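Competence damage-inducible protein A (Enterobacter cloacae subsp. cloacae, PDB 5VU3) is of unknown function but belongs to the CinA family, some of whose members deamidate nicotinamide mononucleotide. Local coordinates at residues K19-A22 against S23-D27; D66-K69 against E70-G74; E78-R82 against F83-S87; A96-R99 against D100-Q103; D151-E154 against K155-Y159. One frame throughout, in Å; residues are numbered along the deposited sequence.

In the fold
All five contacts are local, four along helices and contact 3 where helix becomes loop, in series through an alpha/beta chain whose mixed sheet has helices on both sides. Contact 1 (helix 14-28) and contact 5 (helix 149-167) belong to one helical layer, their centres about 21 Å apart. Contacts 2, 3 and 4, on the consecutive helices 66-73, 77-83 and 88-101, form the other layer; contact 1 lies about 30 Å from contact 2, centre to centre. Contact 2 touches both others: Leu80 and Ala85 of contact 3 pack on Asp66, Lys69 and Glu70, and Leu73 packs on Ile98 and Ile101 of contact 4. Contacts 2 and 4 meet the second subunit, so this layer supplies part of the dimer interface.

Contact 1: residues K19-A22 against S23-D27; sequences KKLA and SRLID. With ACT (acetate ion), chain I.
On helix 14-28, Leu21 and Leu25 meet one turn apart on the buried face, while Lys20 and Arg24 run side by side on a more open one. Leu21 CG lies 3.7 Å from Leu25 CD1, and Leu21 CD1 also rests on CG and CD1 of Leu25, the two branched chains meeting at a slant. Different first torsions lean them together: Leu21 CG stands anti to the backbone N (chi1 179°), whereas Leu25 CG stands anti to the carbonyl carbon. Arg24 bends sharply at chi2 (-89°), and its CG passes 3.1 Å from Lys20 O, an oxygen already bonded to Arg24 N at 3.1 Å. The guanidinium then lies alongside the end of Lys20, with NH2 3.6 Å from Lys20 NZ. An acetate, probably from the crystallisation liquor, offers one oxygen to the arginine: Arg24 NH1 and NH2 each give it a weak hydrogen bond of 3.3 Å, while its methyl approaches Lys20 CG at 4.0 Å. A firmer anchor is Ser169, whose OG is hydrogen-bonded to Arg24 NE. The inner face continues through Ala22, whose CB is 4.3 Å from Ile26 CD1 and which packs on Phe56. With Leu161, Leu164 and Val165 of helix 149-167 and Leu32 of strand 32-37 around Leu21, the pattern is that of an amphipathic helix packed on an alpha/beta core.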
loop_
_atom_site.group_PDB
_atom_site.type_symbol
_atom_site.label_atom_id
_atom_site.label_comp_id
_atom_site.label_asym_id
_atom_site.label_seq_id
_atom_site.Cartn_x
_atom_site.Cartn_y
_atom_site.Cartn_z
ATOM N N LYS A 19 -9.120 3.969 -14.579
ATOM C CA LYS A 19 -9.499 3.355 -15.850
ATOM C C LYS A 19 -8.779 4.021 -17.018
ATOM O O LYS A 19 -8.242 3.339 -17.904
ATOM C CB LYS A 19 -11.013 3.424 -16.038
ATOM C CG LYS A 19 -11.510 2.755 -17.302
ATOM C CD LYS A 19 -13.030 2.775 -17.344
ATOM C CE LYS A 19 -13.570 1.999 -18.529
ATOM N NZ LYS A 19 -15.055 2.107 -18.586
ATOM N N LYS A 20 -8.751 5.358 -17.034
ATOM C CA LYS A 20 -8.017 6.075 -18.075
ATOM C C LYS A 20 -6.539 5.702 -18.054
ATOM O O LYS A 20 -5.927 5.457 -19.101
ATOM C CB LYS A 20 -8.173 7.583 -17.886
ATOM C CG LYS A 20 -9.386 8.217 -18.544
ATOM C CD LYS A 20 -9.725 9.533 -17.854
ATOM C CE LYS A 20 -10.255 10.574 -18.827
ATOM N NZ LYS A 20 -9.158 11.434 -19.357
ATOM N N LEU A 21 -5.948 5.675 -16.858
ATOM C CA LEU A 21 -4.526 5.388 -16.721
ATOM C C LEU A 21 -4.204 3.963 -17.156
ATOM O O LEU A 21 -3.208 3.729 -17.851
ATOM C CB LEU A 21 -4.101 5.633 -15.269
ATOM C CG LEU A 21 -2.649 5.367 -14.881
ATOM C CD1 LEU A 21 -1.722 6.272 -15.675
ATOM C CD2 LEU A 21 -2.467 5.594 -13.373
ATOM N N ALA A 22 -5.040 3.001 -16.754
ATOM C CA ALA A 22 -4.896 1.625 -17.219
ATOM C C ALA A 22 -4.825 1.552 -18.740
ATOM O O ALA A 22 -3.980 0.846 -19.302
ATOM C CB ALA A 22 -6.065 0.781 -16.705
ATOM N N SER A 23 -5.718 2.274 -19.424
ATOM C CA SER A 23 -5.723 2.260 -20.884
ATOM C C SER A 23 -4.404 2.773 -21.445
ATOM O O SER A 23 -3.804 2.143 -22.329
ATOM C CB SER A 23 -6.887 3.096 -21.415
ATOM O OG SER A 23 -8.081 2.338 -21.464
ATOM N N ARG A 24 -3.937 3.926 -20.950
ATOM C CA ARG A 24 -2.703 4.511 -21.474
ATOM C C ARG A 24 -1.516 3.588 -21.242
ATOM O O ARG A 24 -0.699 3.364 -22.143
ATOM C CB ARG A 24 -2.428 5.869 -20.830
ATOM C CG ARG A 24 -3.607 6.810 -20.738
ATOM C CD ARG A 24 -3.741 7.673 -21.975
ATOM N NE ARG A 24 -4.627 8.816 -21.753
ATOM C CZ ARG A 24 -5.939 8.725 -21.553
ATOM N NH1 ARG A 24 -6.538 7.539 -21.539
ATOM N NH2 ARG A 24 -6.656 9.824 -21.368
ATOM N N LEU A 25 -1.393 3.061 -20.023
ATOM C CA LEU A 25 -0.233 2.242 -19.694
ATOM C C LEU A 25 -0.243 0.933 -20.471
ATOM O O LEU A 25 0.782 0.532 -21.039
ATOM C CB LEU A 25 -0.192 1.982 -18.191
ATOM C CG LEU A 25 0.124 3.213 -17.342
ATOM C CD1 LEU A 25 -0.048 2.905 -15.868
ATOM C CD2 LEU A 25 1.525 3.719 -17.637
ATOM N N ILE A 26 -1.393 0.260 -20.514
ATOM C CA ILE A 26 -1.478 -1.018 -21.209
ATOM C C ILE A 26 -1.226 -0.833 -22.701
ATOM O O ILE A 26 -0.466 -1.597 -23.312
ATOM C CB ILE A 26 -2.837 -1.685 -20.929
ATOM C CG1 ILE A 26 -2.932 -2.101 -19.455
ATOM C CG2 ILE A 26 -3.059 -2.881 -21.844
ATOM C CD1 ILE A 26 -4.339 -2.477 -19.011
ATOM N N ASP A 27 -1.836 0.194 -23.309
ATOM C CA ASP A 27 -1.614 0.445 -24.732
ATOM C C ASP A 27 -0.139 0.683 -25.030
ATOM O O ASP A 27 0.369 0.257 -26.072
ATOM C CB ASP A 27 -2.437 1.644 -25.210
ATOM C CG ASP A 27 -3.927 1.372 -25.220
ATOM O OD1 ASP A 27 -4.698 2.328 -25.461
ATOM O OD2 ASP A 27 -4.328 0.214 -24.973
HETATM C C ACT I . -10.574 7.913 -22.707
HETATM O O ACT I . -9.548 8.615 -22.495
HETATM O OXT ACT I . -10.767 7.055 -23.613
HETATM C CH3 ACT I . -11.757 8.149 -21.716
HETATM O O HOH W 1 -9.047 0.780 -18.798
#

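Contact 2: residues D66-K69 against E70-G74; sequences DSAK and ERILG
This is a turn-to-turn contact within the short helix 66-73, which follows strand 57-63, and its Glu70 and Arg71 fold back over Asp66, Ser67 and Ala68. Glu70 N bonds Asp66 O at 3.0 Å in the carbonyl plane, and Glu70 CG lies 3.2 Å from that oxygen. With its chain extended beyond CG, Glu70 carries OE1 back beside Ser67, where a water donates to it at 3.3 Å and weakly to Ser67 O. Arg71 takes another course. Its CG is anti to the backbone N (chi1 -157°) and a bend at chi3 (49°) turns the guanidinium over the helix, NH2 4.0 Å from Ala68 CA. The same NH2 is hydrogen-bonded to Ile101 O of the second subunit, tying this turn to the dimer interface. Beside it, Ala68 CB and Ile72 CD1 make apolar contact at 4.2 Å. Lys69 reaches inward almost straight and turns only at its last torsion, where NZ bonds Ser37 OG. The backbone slackens toward the end: Leu73 N reaches Lys69 O by a weak bond of 3.1 Å, and Gly74, with positive phi (61°), turns the chain away. Around this helix, Leu73 packs on Leu61 of strand 57-63 and on Met94 and Ile98 of helix 88-101, while Glu70 touches Pro77 and Leu80 of helix 77-83.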
loop_
_atom_site.group_PDB
_atom_site.type_symbol
_atom_site.label_atom_id
_atom_site.label_comp_id
_atom_site.label_asym_id
_atom_site.label_seq_id
_atom_site.Cartn_x
_atom_site.Cartn_y
_atom_site.Cartn_z
ATOM N N ASP A 66 11.905 8.527 7.979
ATOM C CA ASP A 66 13.109 8.919 7.252
ATOM C C ASP A 66 14.063 7.741 7.087
ATOM O O ASP A 66 14.629 7.534 6.005
ATOM C CB ASP A 66 13.810 10.062 7.988
ATOM C CG ASP A 66 13.131 11.406 7.776
ATOM O OD1 ASP A 66 12.095 11.469 7.078
ATOM O OD2 ASP A 66 13.640 12.409 8.317
ATOM N N SER A 67 14.257 6.958 8.147
ATOM C CA SER A 67 15.230 5.873 8.091
ATOM C C SER A 67 14.832 4.806 7.080
ATOM O O SER A 67 15.699 4.222 6.425
ATOM C CB SER A 67 15.407 5.258 9.477
ATOM O OG SER A 67 14.153 5.051 10.100
ATOM N N ALA A 68 13.535 4.543 6.929
ATOM C CA ALA A 68 13.106 3.571 5.929
ATOM C C ALA A 68 13.284 4.115 4.518
ATOM O O ALA A 68 13.612 3.358 3.598
ATOM C CB ALA A 68 11.653 3.169 6.167
ATOM N N LYS A 69 13.049 5.416 4.318
ATOM C CA LYS A 69 13.345 6.016 3.020
ATOM C C LYS A 69 14.823 5.860 2.679
ATOM O O LYS A 69 15.177 5.548 1.537
ATOM C CB LYS A 69 12.946 7.494 3.006
ATOM C CG LYS A 69 11.444 7.762 3.014
ATOM C CD LYS A 69 11.145 9.256 2.992
ATOM C CE LYS A 69 9.655 9.543 3.217
ATOM N NZ LYS A 69 9.174 9.190 4.585
ATOM N N GLU A 70 15.703 6.055 3.663
ATOM C CA GLU A 70 17.134 5.924 3.397
ATOM C C GLU A 70 17.524 4.474 3.146
ATOM O O GLU A 70 18.296 4.179 2.226
ATOM C CB GLU A 70 17.942 6.492 4.561
ATOM C CG GLU A 70 17.612 7.927 4.882
ATOM C CD GLU A 70 18.247 8.392 6.173
ATOM O OE1 GLU A 70 18.477 7.545 7.058
ATOM O OE2 GLU A 70 18.521 9.601 6.301
ATOM N N ARG A 71 16.996 3.554 3.948
ATOM C CA ARG A 71 17.450 2.171 3.873
ATOM C C ARG A 71 16.821 1.426 2.698
ATOM O O ARG A 71 17.516 0.693 1.980
ATOM C CB ARG A 71 17.137 1.470 5.192
ATOM C CG ARG A 71 17.987 0.259 5.488
ATOM C CD ARG A 71 17.509 -0.396 6.773
ATOM N NE ARG A 71 16.061 -0.588 6.757
ATOM C CZ ARG A 71 15.204 0.141 7.467
ATOM N NH1 ARG A 71 15.659 1.108 8.256
ATOM N NH2 ARG A 71 13.899 -0.093 7.383
ATOM N N ILE A 72 15.518 1.603 2.481
ATOM C CA ILE A 72 14.827 0.868 1.423
ATOM C C ILE A 72 14.995 1.562 0.079
ATOM O O ILE A 72 15.270 0.917 -0.939
ATOM C CB ILE A 72 13.338 0.693 1.767
ATOM C CG1 ILE A 72 13.166 -0.025 3.106
ATOM C CG2 ILE A 72 12.624 -0.061 0.646
ATOM C CD1 ILE A 72 11.725 -0.162 3.530
ATOM N N LEU A 73 14.819 2.879 0.051
ATOM C CA LEU A 73 14.798 3.636 -1.188
ATOM C C LEU A 73 16.082 4.414 -1.437
ATOM O O LEU A 73 16.154 5.160 -2.416
ATOM C CB LEU A 73 13.605 4.594 -1.194
ATOM C CG LEU A 73 12.216 3.957 -1.307
ATOM C CD1 LEU A 73 11.114 5.003 -1.178
ATOM C CD2 LEU A 73 12.073 3.185 -2.616
ATOM N N GLY A 74 17.089 4.268 -0.583
ATOM C CA GLY A 74 18.367 4.913 -0.840
ATOM C C GLY A 74 18.299 6.420 -0.900
ATOM O O GLY A 74 19.134 7.047 -1.563
HETATM O O HOH W 2 18.736 4.404 7.997
#

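Contact 3: residues E78-R82 against F83-S87; sequences ETLAR and FTAVS
Leu80 O is approached twice by Thr84: Thr84 N bonds it at 2.9 Å, and Thr84 CA makes a CA-H...O contact at 3.2 Å. The N-H comes from above the carbonyl plane, 45° out of it and away from the lone pairs, as the chain leaves helix 77-83 with positive phi at Thr84. One residue earlier the geometry is still helical, Phe83 N bonding Thr79 O at 2.9 Å. The turn that follows joins the C-terminal end of helix 77-83 to the start of helix 88-101, where Ser87 is the N-cap and its OG caps Thr90 N. Ser87 OG also donates to Thr84 O at 3.0 Å, and Thr90 OG1 bonds that same oxygen, so one carbonyl ties the two helix ends together. On the outer surface Arg82 and Phe83, neighbours in sequence, run side by side, each with CG anti to its carbonyl carbon. Arg82 CB stands over one face of the Phe83 ring, 3.9 Å from its centroid and 15° off the normal, a CH-pi contact. Further along, a bend at chi3 brings Arg82 NE 4.0 Å from Phe83 CZ, with guanidinium and ring planes 29° apart. Toward the protein, Thr79 OG1 is held by Glu93 of helix 88-101, while Leu80 packs on Asp66 and Glu70 of helix 66-73. The same leucine reaches across the turn, its CD2 resting 3.5 Å from Ala85 CA and 3.8 Å from Ala85 CB.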
loop_
_atom_site.group_PDB
_atom_site.type_symbol
_atom_site.label_atom_id
_atom_site.label_comp_id
_atom_site.label_asym_id
_atom_site.label_seq_id
_atom_site.Cartn_x
_atom_site.Cartn_y
_atom_site.Cartn_z
ATOM N N GLU A 78 21.794 13.472 3.433
ATOM C CA GLU A 78 22.017 14.901 3.249
ATOM C C GLU A 78 20.865 15.555 2.493
ATOM O O GLU A 78 20.579 16.737 2.709
ATOM C CB GLU A 78 23.339 15.146 2.528
ATOM C CG GLU A 78 23.750 16.615 2.480
ATOM C CD GLU A 78 23.879 17.249 3.865
ATOM O OE1 GLU A 78 24.275 16.546 4.822
ATOM O OE2 GLU A 78 23.588 18.458 3.993
ATOM N N THR A 79 20.197 14.816 1.605
ATOM C CA THR A 79 18.964 15.331 1.018
ATOM C C THR A 79 17.928 15.601 2.101
ATOM O O THR A 79 17.314 16.675 2.138
ATOM C CB THR A 79 18.413 14.359 -0.028
ATOM O OG1 THR A 79 19.286 14.333 -1.162
ATOM C CG2 THR A 79 17.020 14.780 -0.483
ATOM N N LEU A 80 17.735 14.637 3.005
ATOM C CA LEU A 80 16.790 14.833 4.096
ATOM C C LEU A 80 17.245 15.939 5.034
ATOM O O LEU A 80 16.410 16.662 5.584
ATOM C CB LEU A 80 16.602 13.526 4.861
ATOM C CG LEU A 80 15.957 12.401 4.050
ATOM C CD1 LEU A 80 16.063 11.084 4.789
ATOM C CD2 LEU A 80 14.511 12.716 3.744
ATOM N N ALA A 81 18.556 16.092 5.227
ATOM C CA ALA A 81 19.045 17.133 6.125
ATOM C C ALA A 81 18.794 18.520 5.550
ATOM O O ALA A 81 18.379 19.432 6.274
ATOM C CB ALA A 81 20.536 16.933 6.409
ATOM N N ARG A 82 19.037 18.697 4.249
ATOM C CA ARG A 82 18.904 20.015 3.640
ATOM C C ARG A 82 17.451 20.371 3.350
ATOM O O ARG A 82 17.053 21.527 3.524
ATOM C CB ARG A 82 19.720 20.086 2.350
ATOM C CG ARG A 82 21.206 19.904 2.556
ATOM C CD ARG A 82 21.952 19.860 1.236
ATOM N NE ARG A 82 21.848 21.119 0.511
ATOM C CZ ARG A 82 22.856 21.674 -0.153
ATOM N NH1 ARG A 82 24.039 21.073 -0.178
ATOM N NH2 ARG A 82 22.683 22.825 -0.788
ATOM N N PHE A 83 16.645 19.406 2.900
ATOM C CA PHE A 83 15.330 19.713 2.359
ATOM C C PHE A 83 14.171 19.011 3.051
ATOM O O PHE A 83 13.016 19.322 2.733
ATOM C CB PHE A 83 15.289 19.378 0.859
ATOM C CG PHE A 83 16.361 20.059 0.063
ATOM C CD1 PHE A 83 16.365 21.438 -0.080
ATOM C CD2 PHE A 83 17.371 19.324 -0.532
ATOM C CE1 PHE A 83 17.358 22.073 -0.808
ATOM C CE2 PHE A 83 18.368 19.951 -1.263
ATOM C CZ PHE A 83 18.360 21.325 -1.401
ATOM N N THR A 84 14.438 18.108 4.000
ATOM C CA THR A 84 13.451 17.270 4.683
ATOM C C THR A 84 12.805 16.265 3.733
ATOM O O THR A 84 13.003 16.319 2.515
ATOM C CB THR A 84 12.350 18.096 5.382
ATOM O OG1 THR A 84 11.337 18.477 4.435
ATOM C CG2 THR A 84 12.924 19.339 6.071
ATOM N N ALA A 85 12.044 15.322 4.300
ATOM C CA ALA A 85 11.374 14.310 3.493
ATOM C C ALA A 85 10.279 14.914 2.632
ATOM O O ALA A 85 9.938 14.355 1.583
ATOM C CB ALA A 85 10.790 13.216 4.387
ATOM N N VAL A 86 9.721 16.043 3.059
ATOM C CA VAL A 86 8.632 16.696 2.315
ATOM C C VAL A 86 9.304 17.767 1.459
ATOM O O VAL A 86 9.384 18.946 1.808
ATOM C CB VAL A 86 7.554 17.262 3.242
ATOM C CG1 VAL A 86 6.498 18.043 2.444
ATOM C CG2 VAL A 86 6.919 16.140 4.032
ATOM N N SER A 87 9.820 17.328 0.314
ATOM C CA SER A 87 10.493 18.216 -0.622
ATOM C C SER A 87 10.494 17.551 -1.989
ATOM O O SER A 87 10.365 16.328 -2.104
ATOM C CB SER A 87 11.926 18.522 -0.173
ATOM O OG SER A 87 12.709 17.343 -0.237
#

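Contact 4: residues A96-R99 against D100-Q103; sequences ASIR and DIAQ
Ser97 turns OG opposite its own N (chi1 168°) while Ile101 sends CG1 back toward the preceding turn (chi1 -74°), and the hydroxyl and the isoleucine tip meet, OG to CD1 3.4 Å. This lies near the C-terminal end of helix 88-101. The hydroxyl has a further partner in Leu73 O of helix 66-73, through a weak hydrogen bond. Beneath the pair, Ile101 N bonds Ser97 O at 2.9 Å, almost straight. On the outer side Asp100 folds back over Ala96: its N bonds Ala96 O at 3.3 Å, and OD2 comes within 3.1 Å of that oxygen, two acceptors with no bond between them. Arg99 stretches from CG to NE and gives NE to Asp105 O. Its NH1 is 4.1 Å from Asp100 OD1, with the planes of the two charged groups 63° apart and no N-H aimed at the carboxylate. Ala102 N closes on Ile98 O at 2.9 Å, and Gln103, with positive phi, completes a Schellman motif. Ile98 packs on strands 32-37, 57-63 and 106-112, whereas Ile101 meets Ile72 of the second subunit. By electrostatic attraction alone, the arginine probably eases in part the repulsion between the Asp100 carboxylate and the Ala96 carbonyl dipole.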
loop_
_atom_site.group_PDB
_atom_site.type_symbol
_atom_site.label_atom_id
_atom_site.label_comp_id
_atom_site.label_asym_id
_atom_site.label_seq_id
_atom_site.Cartn_x
_atom_site.Cartn_y
_atom_site.Cartn_z
ATOM N N ALA A 96 12.758 7.580 -8.331
ATOM C CA ALA A 96 13.788 6.895 -9.101
ATOM C C ALA A 96 14.079 5.518 -8.519
ATOM O O ALA A 96 14.229 4.536 -9.256
ATOM C CB ALA A 96 15.065 7.741 -9.142
ATOM N N SER A 97 14.162 5.428 -7.195
ATOM C CA SER A 97 14.511 4.165 -6.557
ATOM C C SER A 97 13.390 3.135 -6.699
ATOM O O SER A 97 13.645 1.977 -7.048
ATOM C CB SER A 97 14.842 4.407 -5.088
ATOM O OG SER A 97 14.923 3.182 -4.381
ATOM N N ILE A 98 12.140 3.528 -6.430
ATOM C CA ILE A 98 11.061 2.536 -6.497
ATOM C C ILE A 98 10.865 2.060 -7.931
ATOM O O ILE A 98 10.534 0.891 -8.164
ATOM C CB ILE A 98 9.753 3.083 -5.890
ATOM C CG1 ILE A 98 8.722 1.958 -5.715
ATOM C CG2 ILE A 98 9.163 4.209 -6.744
ATOM C CD1 ILE A 98 9.167 0.839 -4.785
ATOM N N ARG A 99 11.094 2.935 -8.909
ATOM C CA ARG A 99 11.028 2.526 -10.306
ATOM C C ARG A 99 12.038 1.422 -10.603
ATOM O O ARG A 99 11.734 0.463 -11.323
ATOM C CB ARG A 99 11.256 3.748 -11.201
ATOM C CG ARG A 99 11.205 3.466 -12.680
ATOM C CD ARG A 99 11.495 4.713 -13.503
ATOM N NE ARG A 99 11.679 4.373 -14.910
ATOM C CZ ARG A 99 12.856 4.210 -15.509
ATOM N NH1 ARG A 99 13.986 4.371 -14.836
ATOM N NH2 ARG A 99 12.901 3.886 -16.796
ATOM N N ASP A 100 13.236 1.521 -10.029
ATOM C CA ASP A 100 14.245 0.488 -10.245
ATOM C C ASP A 100 13.923 -0.783 -9.465
ATOM O O ASP A 100 14.045 -1.896 -9.992
ATOM C CB ASP A 100 15.619 1.019 -9.849
ATOM C CG ASP A 100 16.099 2.117 -10.764
ATOM O OD1 ASP A 100 15.788 2.055 -11.977
ATOM O OD2 ASP A 100 16.786 3.037 -10.268
ATOM N N ILE A 101 13.535 -0.637 -8.195
ATOM C CA ILE A 101 13.234 -1.803 -7.367
ATOM C C ILE A 101 12.118 -2.630 -7.991
ATOM O O ILE A 101 12.160 -3.870 -7.988
ATOM C CB ILE A 101 12.880 -1.355 -5.935
ATOM C CG1 ILE A 101 14.138 -0.905 -5.182
ATOM C CG2 ILE A 101 12.170 -2.467 -5.164
ATOM C CD1 ILE A 101 13.830 0.013 -4.000
ATOM N N ALA A 102 11.115 -1.959 -8.554
ATOM C CA ALA A 102 9.977 -2.626 -9.171
ATOM C C ALA A 102 10.223 -3.015 -10.622
ATOM O O ALA A 102 9.391 -3.723 -11.203
ATOM C CB ALA A 102 8.743 -1.723 -9.100
ATOM N N GLN A 103 11.349 -2.599 -11.205
ATOM C CA GLN A 103 11.625 -2.798 -12.629
ATOM C C GLN A 103 10.454 -2.298 -13.465
ATOM O O GLN A 103 9.988 -2.958 -14.399
ATOM C CB GLN A 103 11.957 -4.262 -12.932
ATOM C CG GLN A 103 13.167 -4.754 -12.151
ATOM C CD GLN A 103 13.721 -6.080 -12.646
ATOM O OE1 GLN A 103 13.099 -6.775 -13.450
ATOM N NE2 GLN A 103 14.907 -6.432 -12.165
#

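Contact 5: residues D151-E154 against K155-Y159; sequences DVVE and KAVHY
The Lys155 side chain runs back from helix 149-167 along the carbonyl of Asp151, one turn earlier. Its CB lies 3.6 Å from Asp151 O and its CG, anti to the carbonyl carbon (chi1 -57°), comes closer, at 3.2 Å. CD draws off to 4.2 Å, but a bend at chi3 (-99°) returns CE to 3.8 Å from the same oxygen. NZ then finds Ser146 O, in the loop before the helix, as its hydrogen-bond partner. Asp151 is not paired with this amine: its OD1 accepts from Asp148 N and is 6.1 Å from Lys155 NZ, where the opposite charges probably attract only weakly. Asp151 O itself is bonded by Lys155 N at 3.0 Å, so the oxygen carries a helical bond while the aliphatic chain passes over it. Roughly half a turn round the helix axis, Val153 CG1 and Val157 CG2 make a loose apolar contact at 4.4 Å, beside the bond from Val157 N to Val153 O. His158 turns away from the preceding turn and gives NE2 to Ile12 O. The helix is lodged among several elements: Val152 and Ala156 pack on Val128 and Phe130 of strand 127-134, Val153 and Val157 on Lys42 of helix 42-49, and His158 on Val14 and Leu17 of helix 14-28.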
loop_
_atom_site.group_PDB
_atom_site.type_symbol
_atom_site.label_atom_id
_atom_site.label_comp_id
_atom_site.label_asym_id
_atom_site.label_seq_id
_atom_site.Cartn_x
_atom_site.Cartn_y
_atom_site.Cartn_z
ATOM N N ASP A 151 -9.017 14.299 4.267
ATOM C CA ASP A 151 -9.213 15.170 3.110
ATOM C C ASP A 151 -7.942 15.289 2.289
ATOM O O ASP A 151 -7.971 15.163 1.059
ATOM C CB ASP A 151 -9.667 16.558 3.563
ATOM C CG ASP A 151 -10.970 16.528 4.322
ATOM O OD1 ASP A 151 -11.098 17.304 5.299
ATOM O OD2 ASP A 151 -11.866 15.742 3.938
ATOM N N VAL A 152 -6.812 15.550 2.954
ATOM C CA VAL A 152 -5.557 15.737 2.237
ATOM C C VAL A 152 -5.190 14.474 1.460
ATOM O O VAL A 152 -4.776 14.540 0.297
ATOM C CB VAL A 152 -4.444 16.152 3.221
ATOM C CG1 VAL A 152 -3.093 16.228 2.515
ATOM C CG2 VAL A 152 -4.781 17.494 3.856
ATOM N N VAL A 153 -5.353 13.315 2.096
ATOM C CA VAL A 153 -5.012 12.047 1.441
ATOM C C VAL A 153 -5.885 11.834 0.214
ATOM O O VAL A 153 -5.389 11.490 -0.874
ATOM C CB VAL A 153 -5.145 10.881 2.440
ATOM C CG1 VAL A 153 -5.120 9.549 1.711
ATOM C CG2 VAL A 153 -4.022 10.947 3.462
ATOM N N GLU A 154 -7.200 12.022 0.368
ATOM C CA GLU A 154 -8.130 11.873 -0.749
ATOM C C GLU A 154 -7.712 12.745 -1.927
ATOM O O GLU A 154 -7.610 12.279 -3.068
ATOM C CB GLU A 154 -9.551 12.236 -0.299
ATOM C CG GLU A 154 -10.606 12.181 -1.422
ATOM C CD GLU A 154 -11.979 12.697 -0.991
ATOM O OE1 GLU A 154 -12.694 13.294 -1.829
ATOM O OE2 GLU A 154 -12.352 12.510 0.184
ATOM N N LYS A 155 -7.480 14.026 -1.668
ATOM C CA LYS A 155 -7.148 14.946 -2.749
ATOM C C LYS A 155 -5.770 14.650 -3.329
ATOM O O LYS A 155 -5.574 14.769 -4.546
ATOM C CB LYS A 155 -7.226 16.368 -2.207
ATOM C CG LYS A 155 -8.585 16.735 -1.609
ATOM C CD LYS A 155 -8.769 18.226 -1.649
ATOM C CE LYS A 155 -8.407 18.711 -0.230
ATOM N NZ LYS A 155 -9.050 19.951 0.256
ATOM N N ALA A 156 -4.824 14.232 -2.485
ATOM C CA ALA A 156 -3.480 13.940 -2.979
ATOM C C ALA A 156 -3.487 12.726 -3.895
ATOM O O ALA A 156 -2.812 12.718 -4.933
ATOM C CB ALA A 156 -2.521 13.727 -1.812
ATOM N N VAL A 157 -4.244 11.691 -3.531
ATOM C CA VAL A 157 -4.357 10.513 -4.386
ATOM C C VAL A 157 -4.938 10.896 -5.741
ATOM O O VAL A 157 -4.407 10.520 -6.794
ATOM C CB VAL A 157 -5.197 9.426 -3.692
ATOM C CG1 VAL A 157 -5.602 8.335 -4.694
ATOM C CG2 VAL A 157 -4.412 8.823 -2.530
ATOM N N HIS A 158 -6.002 11.663 -5.732
ATOM C CA HIS A 158 -6.627 12.109 -6.962
ATOM C C HIS A 158 -5.680 12.939 -7.792
ATOM O O HIS A 158 -5.547 12.742 -8.939
ATOM C CB HIS A 158 -7.924 12.865 -6.676
ATOM C CG HIS A 158 -8.630 13.403 -7.885
ATOM N ND1 HIS A 158 -8.229 14.531 -8.541
ATOM C CD2 HIS A 158 -9.721 12.963 -8.543
ATOM C CE1 HIS A 158 -9.047 14.770 -9.540
ATOM N NE2 HIS A 158 -9.953 13.825 -9.570
ATOM N N TYR A 159 -5.016 13.869 -7.145
ATOM C CA TYR A 159 -4.105 14.760 -7.857
ATOM C C TYR A 159 -2.959 13.985 -8.508
ATOM O O TYR A 159 -2.611 14.246 -9.666
ATOM C CB TYR A 159 -3.580 15.834 -6.897
ATOM C CG TYR A 159 -2.490 16.721 -7.460
ATOM C CD1 TYR A 159 -2.796 17.907 -8.124
ATOM C CD2 TYR A 159 -1.148 16.389 -7.301
ATOM C CE1 TYR A 159 -1.796 18.723 -8.635
ATOM C CE2 TYR A 159 -0.147 17.196 -7.802
ATOM C CZ TYR A 159 -0.471 18.357 -8.468
ATOM O OH TYR A 159 0.539 19.147 -8.962
#